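Local atomic coordinates of aryl acylamidase (bacterium CSBL00001, PDB entry 4YJ6), a protein that probably hydrolyses the amide bond of N-acyl arylamines, as an aryl acylamidase of the amidase signature family. Residues A[35-38]-A[39-43]. Residues are numbered along the deposited sequence; the frame is centred on the assembly and turned at random.
Sequences IDLI and EQRDP
Leu37 and Arg41, one helical turn apart, run side by side in the same direction, with CD2 of the leucine 4.0 Å from CD of the arginine. Arg41 leaves the backbone with CG anti to its own carbonyl carbon (chi1 -67°), then bends at chi3, so that its aliphatic part passes the leucine methyl before the guanidinium turns off. Gln40 slants across the same leucine and places OE1 4.1 Å from CD2.

Ile35 and Glu39 make a second pair one turn apart, also side by side and pointing the same way. Here the isoleucine methyl CG2 meets the glutamate at CG, 4.1 Å away, and the carboxylate lies beyond that carbon. Both charged ends find partners elsewhere in the chain: Arg41 NE forms a salt bridge to Asp173, while Glu39 OE2 takes a salt bridge from Lys51 and a hydrogen bond with the hydroxyl of Tyr53.

All of this lies within helix 27-45 of the amidase fold. Its buried side, with Ile35 and Ile38, packs on Tyr53 of helix 53-69 and on Leu128 of strand 126-131. Four consecutive i to i+4 backbone hydrogen bonds carry the turn, from Glu39 N to Ile35 O through to Asp42 N and Ile38 O, the last of them 2.9 Å long and just ahead of the proline. Pro43 has no N-H to continue the series, and its ring CD instead sits 3.6 Å from Ile38 O, where the helix kinks.

Asp42 lies alongside Ile38, its CB 4.0 Å from the isoleucine CG2. Its carboxylate, swung anti to the backbone N (chi1 -170°), accepts the amides of Ala47 and Val48 with OD1 and OD2 respectively, tying the helix to the start of strand 48-51.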
ATOM      1  N   ILE A  35      -1.812 -19.143 -11.664  1.00 14.99           N
ATOM      2  CA  ILE A  35      -3.204 -19.110 -12.080  1.00 13.66           C
ATOM      3  C   ILE A  35      -3.975 -20.145 -11.254  1.00 15.48           C
ATOM      4  O   ILE A  35      -5.072 -19.876 -10.775  1.00 15.05           O
ATOM      5  CB  ILE A  35      -3.331 -19.387 -13.597  1.00 14.55           C
ATOM      6  CG1 ILE A  35      -2.896 -18.151 -14.387  1.00 13.40           C
ATOM      7  CG2 ILE A  35      -4.778 -19.768 -13.996  1.00 15.16           C
ATOM      8  CD1 ILE A  35      -2.710 -18.399 -15.942  1.00 15.24           C
ATOM      9  N   ASP A  36      -3.384 -21.317 -11.074  1.00 15.59           N
ATOM     10  CA  ASP A  36      -4.041 -22.355 -10.298  1.00 18.31           C
ATOM     11  C   ASP A  36      -4.338 -21.849  -8.886  1.00 19.50           C
ATOM     12  O   ASP A  36      -5.442 -22.075  -8.356  1.00 18.51           O
ATOM     13  CB  ASP A  36      -3.177 -23.606 -10.189  1.00 20.41           C
ATOM     14  CG  ASP A  36      -3.043 -24.357 -11.503  1.00 22.18           C
ATOM     15  OD1 ASP A  36      -3.881 -24.144 -12.410  1.00 22.33           O
ATOM     16  OD2 ASP A  36      -2.081 -25.161 -11.596  1.00 24.40           O
ATOM     17  N   LEU A  37      -3.360 -21.171  -8.274  1.00 17.86           N
ATOM     18  CA  LEU A  37      -3.546 -20.641  -6.913  1.00 17.03           C
ATOM     19  C   LEU A  37      -4.641 -19.572  -6.874  1.00 16.16           C
ATOM     20  O   LEU A  37      -5.437 -19.539  -5.944  1.00 17.49           O
ATOM     21  CB  LEU A  37      -2.234 -20.043  -6.364  1.00 15.37           C
ATOM     22  CG  LEU A  37      -1.158 -21.054  -6.009  1.00 17.39           C
ATOM     23  CD1 LEU A  37       0.124 -20.337  -5.644  1.00 18.33           C
ATOM     24  CD2 LEU A  37      -1.611 -21.944  -4.835  1.00 19.57           C
ATOM     25  N   ILE A  38      -4.671 -18.689  -7.872  1.00 13.54           N
ATOM     26  CA  ILE A  38      -5.708 -17.682  -7.909  1.00 14.61           C
ATOM     27  C   ILE A  38      -7.059 -18.366  -8.044  1.00 18.10           C
ATOM     28  O   ILE A  38      -8.001 -18.036  -7.338  1.00 16.49           O
ATOM     29  CB  ILE A  38      -5.513 -16.683  -9.084  1.00 14.57           C
ATOM     30  CG1 ILE A  38      -4.250 -15.820  -8.843  1.00 13.83           C
ATOM     31  CG2 ILE A  38      -6.760 -15.842  -9.248  1.00 16.97           C
ATOM     32  CD1 ILE A  38      -3.808 -14.956 -10.090  1.00 15.52           C
ATOM     33  N   GLU A  39      -7.176 -19.303  -8.989  1.00 16.00           N
ATOM     34  CA  GLU A  39      -8.469 -19.927  -9.215  1.00 19.05           C
ATOM     35  C   GLU A  39      -8.954 -20.721  -8.002  1.00 18.14           C
ATOM     36  O   GLU A  39     -10.154 -20.795  -7.743  1.00 21.70           O
ATOM     37  CB  GLU A  39      -8.412 -20.810 -10.481  1.00 19.47           C
ATOM     38  CG  GLU A  39      -8.184 -19.988 -11.732  1.00 21.76           C
ATOM     39  CD  GLU A  39      -9.304 -18.985 -11.984  1.00 23.89           C
ATOM     40  OE1 GLU A  39     -10.500 -19.368 -11.913  1.00 23.87           O
ATOM     41  OE2 GLU A  39      -8.993 -17.804 -12.238  1.00 24.38           O
ATOM     42  N   GLN A  40      -8.018 -21.297  -7.258  1.00 17.87           N
ATOM     43  CA  GLN A  40      -8.330 -22.156  -6.130  1.00 20.60           C
ATOM     44  C   GLN A  40      -8.620 -21.337  -4.862  1.00 21.16           C
ATOM     45  O   GLN A  40      -9.527 -21.665  -4.097  1.00 22.33           O
ATOM     46  CB  GLN A  40      -7.143 -23.068  -5.851  1.00 21.44           C
ATOM     47  CG  GLN A  40      -7.371 -23.989  -4.659  1.00 29.52           C
ATOM     48  CD  GLN A  40      -6.107 -24.686  -4.185  1.00 33.04           C
ATOM     49  OE1 GLN A  40      -5.008 -24.154  -4.312  1.00 34.12           O
ATOM     50  NE2 GLN A  40      -6.266 -25.882  -3.613  1.00 36.54           N
ATOM     51  N   ARG A  41      -7.854 -20.263  -4.667  1.00 17.57           N
ATOM     52  CA  ARG A  41      -7.787 -19.594  -3.353  1.00 17.56           C
ATOM     53  C   ARG A  41      -8.477 -18.228  -3.333  1.00 20.18           C
ATOM     54  O   ARG A  41      -8.979 -17.793  -2.295  1.00 17.26           O
ATOM     55  CB  ARG A  41      -6.318 -19.442  -2.927  1.00 18.28           C
ATOM     56  CG  ARG A  41      -5.615 -20.767  -2.638  1.00 18.94           C
ATOM     57  CD  ARG A  41      -4.226 -20.564  -2.093  1.00 17.82           C
ATOM     58  NE  ARG A  41      -4.266 -20.104  -0.697  1.00 18.25           N
ATOM     59  CZ  ARG A  41      -4.343 -20.912   0.352  1.00 20.54           C
ATOM     60  NH1 ARG A  41      -4.345 -22.245   0.183  1.00 20.48           N
ATOM     61  NH2 ARG A  41      -4.375 -20.404   1.571  1.00 18.12           N
ATOM     62  N   ASP A  42      -8.564 -17.572  -4.486  1.00 17.17           N
ATOM     63  CA  ASP A  42      -9.135 -16.230  -4.521  1.00 20.10           C
ATOM     64  C   ASP A  42     -10.651 -16.191  -4.410  1.00 20.36           C
ATOM     65  O   ASP A  42     -11.183 -15.184  -4.029  1.00 22.05           O
ATOM     66  CB  ASP A  42      -8.673 -15.442  -5.766  1.00 20.08           C
ATOM     67  CG  ASP A  42      -9.064 -13.959  -5.693  1.00 18.95           C
ATOM     68  OD1 ASP A  42      -8.662 -13.309  -4.724  1.00 24.05           O
ATOM     69  OD2 ASP A  42      -9.808 -13.481  -6.556  1.00 24.21           O
ATOM     70  N   PRO A  43     -11.365 -17.284  -4.744  1.00 22.88           N
ATOM     71  CA  PRO A  43     -12.822 -17.184  -4.563  1.00 22.17           C
ATOM     72  C   PRO A  43     -13.246 -16.692  -3.184  1.00 21.17           C
ATOM     73  O   PRO A  43     -14.157 -15.874  -3.122  1.00 26.57           O
ATOM     74  CB  PRO A  43     -13.309 -18.624  -4.798  1.00 25.79           C
ATOM     75  CG  PRO A  43     -12.359 -19.121  -5.865  1.00 25.43           C
ATOM     76  CD  PRO A  43     -10.989 -18.528  -5.454  1.00 21.24           C
TER